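Local atomic coordinates of dehydroquinate synthase (Thermus thermophilus, PDB entry 1UJN), a protein that probably converts 3-deoxy-D-arabino-heptulosonate 7-phosphate into 3-dehydroquinate with release of phosphate, an early step of chorismate biosynthesis. Residues H231-G234 / H235-E238; G254-Y257 / A258-G262; H243-H247 / G248-A252. One frame throughout, in Å; residues are numbered along the deposited sequence.

How the interactions relate
Two consecutive helices, 231-240 and 247-264, illustrate how neighbouring helix starts can bring predicted metal ligands together. Interaction 1 starts helix 231-240, interaction 3 starts helix 247-264, and interaction 2 continues the latter away from the site. Each start supplies a predicted zinc ligand: NE2 of H231 and NE2 of H247 lie 3.6 Å apart and, with E173, face a vacant point consistent with an empty metal site. Interactions 1 and 3, their centres about 8 Å apart, are joined by a probable hydrogen bond of 3.2 Å between E238 OE1 and H247 ND1. Interaction 2, whose centre lies about 12 Å from that of interaction 1, meets it where L233 CD2 packs 3.4 Å from Y257 CB.

Interaction 1: residues H231-G234 / H235-E238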
ATOM      1  N   HIS A 231      -2.485  26.576   1.077  1.00 34.44           N
ATOM      2  CA  HIS A 231      -1.660  25.628   0.332  1.00 35.48           C
ATOM      3  C   HIS A 231      -1.654  25.776  -1.189  1.00 33.84           C
ATOM      4  O   HIS A 231      -0.743  25.279  -1.851  1.00 33.31           O
ATOM      5  CB  HIS A 231      -2.053  24.194   0.694  1.00 37.36           C
ATOM      6  CG  HIS A 231      -1.553  23.749   2.035  1.00 39.84           C
ATOM      7  ND1 HIS A 231      -1.908  24.376   3.212  1.00 40.43           N
ATOM      8  CD2 HIS A 231      -0.728  22.733   2.385  1.00 40.42           C
ATOM      9  CE1 HIS A 231      -1.327  23.763   4.229  1.00 41.10           C
ATOM     10  NE2 HIS A 231      -0.606  22.763   3.755  1.00 41.62           N
ATOM     11  N   THR A 232      -2.655  26.447  -1.751  1.00 33.12           N
ATOM     12  CA  THR A 232      -2.703  26.626  -3.201  1.00 31.75           C
ATOM     13  C   THR A 232      -1.550  27.526  -3.642  1.00 31.50           C
ATOM     14  O   THR A 232      -0.796  27.186  -4.556  1.00 32.16           O
ATOM     15  CB  THR A 232      -4.046  27.245  -3.654  1.00 34.26           C
ATOM     16  OG1 THR A 232      -5.127  26.403  -3.230  1.00 35.39           O
ATOM     17  CG2 THR A 232      -4.087  27.368  -5.172  1.00 33.50           C
ATOM     18  N   LEU A 233      -1.411  28.677  -2.991  1.00 29.39           N
ATOM     19  CA  LEU A 233      -0.320  29.578  -3.328  1.00 29.46           C
ATOM     20  C   LEU A 233       0.972  29.012  -2.747  1.00 28.19           C
ATOM     21  O   LEU A 233       2.033  29.099  -3.368  1.00 27.40           O
ATOM     22  CB  LEU A 233      -0.571  30.983  -2.765  1.00 28.26           C
ATOM     23  CG  LEU A 233       0.575  31.965  -3.044  1.00 29.88           C
ATOM     24  CD1 LEU A 233       0.795  32.081  -4.546  1.00 30.44           C
ATOM     25  CD2 LEU A 233       0.263  33.321  -2.442  1.00 29.46           C
ATOM     26  N   GLY A 234       0.874  28.424  -1.557  1.00 27.83           N
ATOM     27  CA  GLY A 234       2.044  27.853  -0.914  1.00 27.89           C
ATOM     28  C   GLY A 234       2.742  26.851  -1.812  1.00 29.65           C
ATOM     29  O   GLY A 234       3.959  26.893  -1.992  1.00 29.50           O
ATOM     30  N   HIS A 235       1.962  25.941  -2.375  1.00 30.26           N
ATOM     31  CA  HIS A 235       2.490  24.919  -3.264  1.00 31.93           C
ATOM     32  C   HIS A 235       3.184  25.554  -4.466  1.00 32.08           C
ATOM     33  O   HIS A 235       4.252  25.107  -4.888  1.00 30.66           O
ATOM     34  CB  HIS A 235       1.353  24.024  -3.749  1.00 35.84           C
ATOM     35  CG  HIS A 235       1.791  22.961  -4.702  1.00 40.09           C
ATOM     36  ND1 HIS A 235       2.479  21.838  -4.297  1.00 42.78           N
ATOM     37  CD2 HIS A 235       1.652  22.856  -6.044  1.00 42.90           C
ATOM     38  CE1 HIS A 235       2.746  21.085  -5.351  1.00 44.10           C
ATOM     39  NE2 HIS A 235       2.254  21.680  -6.422  1.00 45.83           N
ATOM     40  N   ALA A 236       2.569  26.603  -5.007  1.00 29.80           N
ATOM     41  CA  ALA A 236       3.114  27.302  -6.164  1.00 29.55           C
ATOM     42  C   ALA A 236       4.457  27.952  -5.845  1.00 29.20           C
ATOM     43  O   ALA A 236       5.365  27.967  -6.682  1.00 30.57           O
ATOM     44  CB  ALA A 236       2.124  28.356  -6.643  1.00 29.57           C
ATOM     45  N   LEU A 237       4.580  28.490  -4.636  1.00 26.81           N
ATOM     46  CA  LEU A 237       5.819  29.141  -4.212  1.00 28.53           C
ATOM     47  C   LEU A 237       6.921  28.107  -4.015  1.00 29.47           C
ATOM     48  O   LEU A 237       8.072  28.328  -4.399  1.00 30.33           O
ATOM     49  CB  LEU A 237       5.584  29.919  -2.914  1.00 27.46           C
ATOM     50  CG  LEU A 237       4.641  31.126  -3.040  1.00 27.15           C
ATOM     51  CD1 LEU A 237       4.327  31.682  -1.657  1.00 28.42           C
ATOM     52  CD2 LEU A 237       5.276  32.194  -3.919  1.00 28.58           C
ATOM     53  N   GLU A 238       6.568  26.978  -3.412  1.00 29.35           N
ATOM     54  CA  GLU A 238       7.537  25.917  -3.188  1.00 29.40           C
ATOM     55  C   GLU A 238       8.070  25.417  -4.523  1.00 30.50           C
ATOM     56  O   GLU A 238       9.261  25.146  -4.663  1.00 30.55           O
ATOM     57  CB  GLU A 238       6.893  24.766  -2.418  1.00 30.95           C
ATOM     58  CG  GLU A 238       6.785  25.011  -0.924  1.00 33.14           C
ATOM     59  CD  GLU A 238       6.158  23.843  -0.189  1.00 37.27           C
ATOM     60  OE1 GLU A 238       4.922  23.679  -0.269  1.00 38.58           O
ATOM     61  OE2 GLU A 238       6.903  23.080   0.460  1.00 40.11           O
TER
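The first turns of helix 231-240, in the helical C-terminal domain, carry the predicted zinc ligand H231 and are tied by i to i+4 backbone bonds. H235 N reaches H231 O at 2.8 Å. L237 N meets L233 O at 2.9 Å. Between them the bond from A236 N to T232 O is weak, at 3.4 Å. On the buried side L233 and L237, one turn apart, cross obliquely, with L233 CG 4.0 Å from L237 CD1. L237 holds its CG anti to the carbonyl carbon (chi1 -67°), which swings the branch back over the preceding turn and lays CG 3.3 Å from L233 O. This pair faces helix 247-264, where L233 touches Y257 and L237 touches Y253. H231 packs on V251 of the same helix; its ND1 is bonded to L229 O, which would fix the rotation of the ring and leave NE2 for a metal. At the far end, G234 O receives the N-H of E238 at 3.0 Å, and the glutamate stem passes beside the same oxygen, with CG 3.6 Å away.

Interaction 2: residues G254-Y257 / A258-G262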
ATOM      1  N   GLY A 254       1.113  31.720   2.056  1.00 19.73           N
ATOM      2  CA  GLY A 254      -0.189  31.388   1.501  1.00 19.70           C
ATOM      3  C   GLY A 254      -1.320  31.872   2.394  1.00 22.01           C
ATOM      4  O   GLY A 254      -2.398  32.223   1.911  1.00 22.02           O
ATOM      5  N   LEU A 255      -1.072  31.898   3.701  1.00 21.12           N
ATOM      6  CA  LEU A 255      -2.078  32.360   4.657  1.00 22.05           C
ATOM      7  C   LEU A 255      -2.351  33.846   4.479  1.00 22.81           C
ATOM      8  O   LEU A 255      -3.489  34.303   4.632  1.00 22.97           O
ATOM      9  CB  LEU A 255      -1.618  32.084   6.087  1.00 22.92           C
ATOM     10  CG  LEU A 255      -1.554  30.600   6.456  1.00 23.63           C
ATOM     11  CD1 LEU A 255      -1.072  30.445   7.889  1.00 26.55           C
ATOM     12  CD2 LEU A 255      -2.929  29.981   6.293  1.00 26.61           C
ATOM     13  N   LEU A 256      -1.306  34.606   4.164  1.00 23.17           N
ATOM     14  CA  LEU A 256      -1.474  36.037   3.946  1.00 23.84           C
ATOM     15  C   LEU A 256      -2.342  36.235   2.703  1.00 24.58           C
ATOM     16  O   LEU A 256      -3.243  37.079   2.685  1.00 22.58           O
ATOM     17  CB  LEU A 256      -0.119  36.716   3.746  1.00 25.19           C
ATOM     18  CG  LEU A 256      -0.176  38.215   3.435  1.00 26.48           C
ATOM     19  CD1 LEU A 256      -0.836  38.949   4.590  1.00 27.43           C
ATOM     20  CD2 LEU A 256       1.225  38.747   3.200  1.00 27.08           C
ATOM     21  N   TYR A 257      -2.080  35.442   1.669  1.00 23.21           N
ATOM     22  CA  TYR A 257      -2.844  35.547   0.432  1.00 22.72           C
ATOM     23  C   TYR A 257      -4.303  35.191   0.688  1.00 22.74           C
ATOM     24  O   TYR A 257      -5.211  35.884   0.223  1.00 23.94           O
ATOM     25  CB  TYR A 257      -2.266  34.613  -0.632  1.00 22.47           C
ATOM     26  CG  TYR A 257      -2.841  34.837  -2.014  1.00 22.95           C
ATOM     27  CD1 TYR A 257      -2.565  36.006  -2.724  1.00 24.87           C
ATOM     28  CD2 TYR A 257      -3.657  33.882  -2.610  1.00 24.15           C
ATOM     29  CE1 TYR A 257      -3.091  36.215  -4.006  1.00 26.95           C
ATOM     30  CE2 TYR A 257      -4.190  34.080  -3.889  1.00 26.10           C
ATOM     31  CZ  TYR A 257      -3.902  35.247  -4.578  1.00 27.31           C
ATOM     32  OH  TYR A 257      -4.431  35.446  -5.836  1.00 29.74           O
ATOM     33  N   ALA A 258      -4.526  34.114   1.436  1.00 22.38           N
ATOM     34  CA  ALA A 258      -5.880  33.671   1.765  1.00 22.72           C
ATOM     35  C   ALA A 258      -6.618  34.771   2.515  1.00 22.63           C
ATOM     36  O   ALA A 258      -7.796  35.040   2.249  1.00 24.61           O
ATOM     37  CB  ALA A 258      -5.826  32.406   2.615  1.00 23.33           C
ATOM     38  N   ALA A 259      -5.920  35.408   3.452  1.00 22.40           N
ATOM     39  CA  ALA A 259      -6.505  36.492   4.225  1.00 23.58           C
ATOM     40  C   ALA A 259      -6.929  37.636   3.305  1.00 24.63           C
ATOM     41  O   ALA A 259      -7.978  38.249   3.512  1.00 25.99           O
ATOM     42  CB  ALA A 259      -5.505  36.991   5.263  1.00 25.49           C
ATOM     43  N   LEU A 260      -6.122  37.923   2.285  1.00 24.14           N
ATOM     44  CA  LEU A 260      -6.453  38.999   1.352  1.00 26.34           C
ATOM     45  C   LEU A 260      -7.658  38.626   0.486  1.00 26.98           C
ATOM     46  O   LEU A 260      -8.477  39.483   0.145  1.00 26.86           O
ATOM     47  CB  LEU A 260      -5.236  39.343   0.483  1.00 24.40           C
ATOM     48  CG  LEU A 260      -4.115  39.996   1.302  1.00 26.14           C
ATOM     49  CD1 LEU A 260      -2.824  40.033   0.496  1.00 25.25           C
ATOM     50  CD2 LEU A 260      -4.544  41.409   1.723  1.00 28.66           C
ATOM     51  N   LEU A 261      -7.772  37.351   0.135  1.00 26.70           N
ATOM     52  CA  LEU A 261      -8.913  36.894  -0.654  1.00 29.15           C
ATOM     53  C   LEU A 261     -10.173  37.052   0.196  1.00 29.45           C
ATOM     54  O   LEU A 261     -11.223  37.484  -0.292  1.00 30.11           O
ATOM     55  CB  LEU A 261      -8.744  35.425  -1.039  1.00 30.73           C
ATOM     56  CG  LEU A 261      -7.579  35.085  -1.968  1.00 29.90           C
ATOM     57  CD1 LEU A 261      -7.475  33.582  -2.132  1.00 32.80           C
ATOM     58  CD2 LEU A 261      -7.785  35.766  -3.313  1.00 35.27           C
ATOM     59  N   GLY A 262     -10.060  36.699   1.472  1.00 28.25           N
ATOM     60  CA  GLY A 262     -11.193  36.811   2.372  1.00 28.29           C
ATOM     61  C   GLY A 262     -11.644  38.250   2.528  1.00 29.95           C
ATOM     62  O   GLY A 262     -12.840  38.539   2.548  1.00 29.77           O
TER
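The ring of Y257 has the isobutyl group of L261, one turn later in helix 247-264, over one face. Both methyls take part: L261 CD1 lies 3.8 Å from Y257 CE2, over the CD2-CE2 side of the ring, and L261 CD2 reaches toward Y257 CZ, 4.1 Å away, while the two side chains run at a slant to each other. Two tryptophans add to the aromatic surroundings: W337 meets the tyrosine edge-to-face, and W311 approaches with its plane at about 50° to the ring. The torsions explain the pairing. Y257 has CG anti to the backbone N (chi1 -170°), and the ring projects from the helix with a tilt toward the next turn, where L261 lies; L261 has CG beside its own N, bringing CG back to 3.3 Å from Y257 O. That oxygen also accepts the N-H of L261, at 3.0 Å. A second, looser pair, L256 CG and L260 CD1 at 4.4 Å, packs against helices 271-281 and 327-342, the latter also met by L261. With the ring and hydroxyl gone, as in an alanine here, L261 would probably lose the face it rests on, W337 its edge-to-face partner and L330 O its hydroxyl. Chemically, then, this is an apolar helix face whose one polar side-chain group, Y257 OH, is bonded to L330 O, which lets a buried ring pack on leucine and tryptophan while its hydroxyl is still satisfied.

Interaction 3: residues H243-H247 / G248-A252; sequences HALPH and GMAVA
P246 occupies the N-cap of helix 247-264, and its carbonyl receives the opening bonds of that helix: A250 N lies 3.0 Å from P246 O, while the bond from M249 N to the same oxygen is weak. Side-chain torsions sort what follows. In H247, a predicted zinc ligand, CG stands anti to the backbone N (chi1 -177°), and the imidazole slants outward toward the next turn, where V251 CG2 meets it. This branch, held anti to the valine's carbonyl carbon, makes a CH-pi contact 4.0 Å from the ring centroid, over the face but displaced toward the rim and nearest to NE2. H247 ND1 is hydrogen-bonded to E238 OE1, which would help fix the ring's rotation and leave NE2 toward the metal site. V251 also touches E173 and H231, so it packs against all three predicted ligands. G248 N is bonded to E169, another link to helix 164-181. Ahead of the helix, L245 spreads its two methyls over separate residues, CD1 lying 3.6 Å from M249 CB and CD2 reaching A250 CB. M249 CG, anti to the carbonyl carbon (chi1 -61°), comes to 3.9 Å from P246 CB, and the bend at chi2 then turns SD onward.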
ATOM      1  N   HIS A 243      11.767  24.266  -4.429  1.00 37.07           N
ATOM      2  CA  HIS A 243      11.641  23.681  -3.104  1.00 36.71           C
ATOM      3  C   HIS A 243      12.663  24.157  -2.083  1.00 35.77           C
ATOM      4  O   HIS A 243      12.858  23.523  -1.046  1.00 35.58           O
ATOM      5  CB  HIS A 243      11.649  22.160  -3.237  1.00 38.81           C
ATOM      6  CG  HIS A 243      10.571  21.649  -4.140  1.00 41.27           C
ATOM      7  ND1 HIS A 243      10.823  21.209  -5.421  1.00 44.00           N
ATOM      8  CD2 HIS A 243       9.258  21.409  -3.912  1.00 41.28           C
ATOM      9  CE1 HIS A 243       9.714  20.716  -5.942  1.00 44.59           C
ATOM     10  NE2 HIS A 243       8.749  20.824  -5.046  1.00 44.39           N
ATOM     11  N   ALA A 244      13.310  25.282  -2.371  1.00 32.92           N
ATOM     12  CA  ALA A 244      14.274  25.840  -1.436  1.00 32.04           C
ATOM     13  C   ALA A 244      13.478  26.431  -0.271  1.00 31.48           C
ATOM     14  O   ALA A 244      13.922  26.408   0.875  1.00 33.33           O
ATOM     15  CB  ALA A 244      15.104  26.927  -2.117  1.00 33.41           C
ATOM     16  N   LEU A 245      12.295  26.962  -0.572  1.00 28.87           N
ATOM     17  CA  LEU A 245      11.434  27.555   0.456  1.00 29.09           C
ATOM     18  C   LEU A 245      10.778  26.455   1.298  1.00 26.96           C
ATOM     19  O   LEU A 245       9.989  25.668   0.787  1.00 29.14           O
ATOM     20  CB  LEU A 245      10.351  28.423  -0.204  1.00 25.81           C
ATOM     21  CG  LEU A 245       9.332  29.077   0.737  1.00 24.83           C
ATOM     22  CD1 LEU A 245      10.011  30.140   1.591  1.00 22.26           C
ATOM     23  CD2 LEU A 245       8.203  29.676  -0.075  1.00 23.92           C
ATOM     24  N   PRO A 246      11.101  26.388   2.602  1.00 28.39           N
ATOM     25  CA  PRO A 246      10.525  25.366   3.489  1.00 28.47           C
ATOM     26  C   PRO A 246       8.993  25.378   3.465  1.00 28.83           C
ATOM     27  O   PRO A 246       8.373  26.437   3.375  1.00 27.57           O
ATOM     28  CB  PRO A 246      11.080  25.742   4.864  1.00 30.86           C
ATOM     29  CG  PRO A 246      12.385  26.415   4.537  1.00 28.38           C
ATOM     30  CD  PRO A 246      12.014  27.273   3.349  1.00 29.71           C
ATOM     31  N   HIS A 247       8.389  24.198   3.562  1.00 29.44           N
ATOM     32  CA  HIS A 247       6.935  24.072   3.529  1.00 29.20           C
ATOM     33  C   HIS A 247       6.185  25.019   4.460  1.00 28.31           C
ATOM     34  O   HIS A 247       5.240  25.690   4.037  1.00 28.45           O
ATOM     35  CB  HIS A 247       6.524  22.638   3.858  1.00 31.00           C
ATOM     36  CG  HIS A 247       5.049  22.407   3.779  1.00 31.23           C
ATOM     37  ND1 HIS A 247       4.360  22.399   2.585  1.00 31.82           N
ATOM     38  CD2 HIS A 247       4.126  22.197   4.747  1.00 33.33           C
ATOM     39  CE1 HIS A 247       3.076  22.195   2.820  1.00 32.27           C
ATOM     40  NE2 HIS A 247       2.907  22.070   4.125  1.00 32.06           N
ATOM     41  N   GLY A 248       6.596  25.063   5.724  1.00 27.82           N
ATOM     42  CA  GLY A 248       5.932  25.926   6.689  1.00 27.17           C
ATOM     43  C   GLY A 248       5.989  27.396   6.322  1.00 27.31           C
ATOM     44  O   GLY A 248       5.048  28.155   6.580  1.00 26.01           O
ATOM     45  N   MET A 249       7.100  27.810   5.721  1.00 25.80           N
ATOM     46  CA  MET A 249       7.254  29.200   5.327  1.00 25.09           C
ATOM     47  C   MET A 249       6.304  29.493   4.176  1.00 23.90           C
ATOM     48  O   MET A 249       5.664  30.545   4.139  1.00 21.13           O
ATOM     49  CB  MET A 249       8.701  29.474   4.917  1.00 27.55           C
ATOM     50  CG  MET A 249       9.708  29.225   6.033  1.00 27.66           C
ATOM     51  SD  MET A 249       9.370  30.205   7.515  1.00 32.15           S
ATOM     52  CE  MET A 249      10.864  29.893   8.501  1.00 32.65           C
ATOM     53  N   ALA A 250       6.204  28.547   3.246  1.00 21.41           N
ATOM     54  CA  ALA A 250       5.325  28.696   2.097  1.00 23.13           C
ATOM     55  C   ALA A 250       3.878  28.813   2.565  1.00 24.15           C
ATOM     56  O   ALA A 250       3.102  29.604   2.026  1.00 23.47           O
ATOM     57  CB  ALA A 250       5.478  27.504   1.166  1.00 20.38           C
ATOM     58  N   VAL A 251       3.517  28.018   3.567  1.00 24.98           N
ATOM     59  CA  VAL A 251       2.165  28.062   4.102  1.00 25.56           C
ATOM     60  C   VAL A 251       1.879  29.437   4.694  1.00 24.35           C
ATOM     61  O   VAL A 251       0.804  29.999   4.475  1.00 24.94           O
ATOM     62  CB  VAL A 251       1.956  26.995   5.192  1.00 28.61           C
ATOM     63  CG1 VAL A 251       0.606  27.210   5.883  1.00 29.95           C
ATOM     64  CG2 VAL A 251       2.007  25.604   4.565  1.00 27.84           C
ATOM     65  N   ALA A 252       2.839  29.982   5.436  1.00 23.10           N
ATOM     66  CA  ALA A 252       2.667  31.296   6.047  1.00 23.24           C
ATOM     67  C   ALA A 252       2.361  32.337   4.971  1.00 21.97           C
ATOM     68  O   ALA A 252       1.466  33.176   5.141  1.00 20.68           O
ATOM     69  CB  ALA A 252       3.919  31.688   6.817  1.00 21.32           C
TER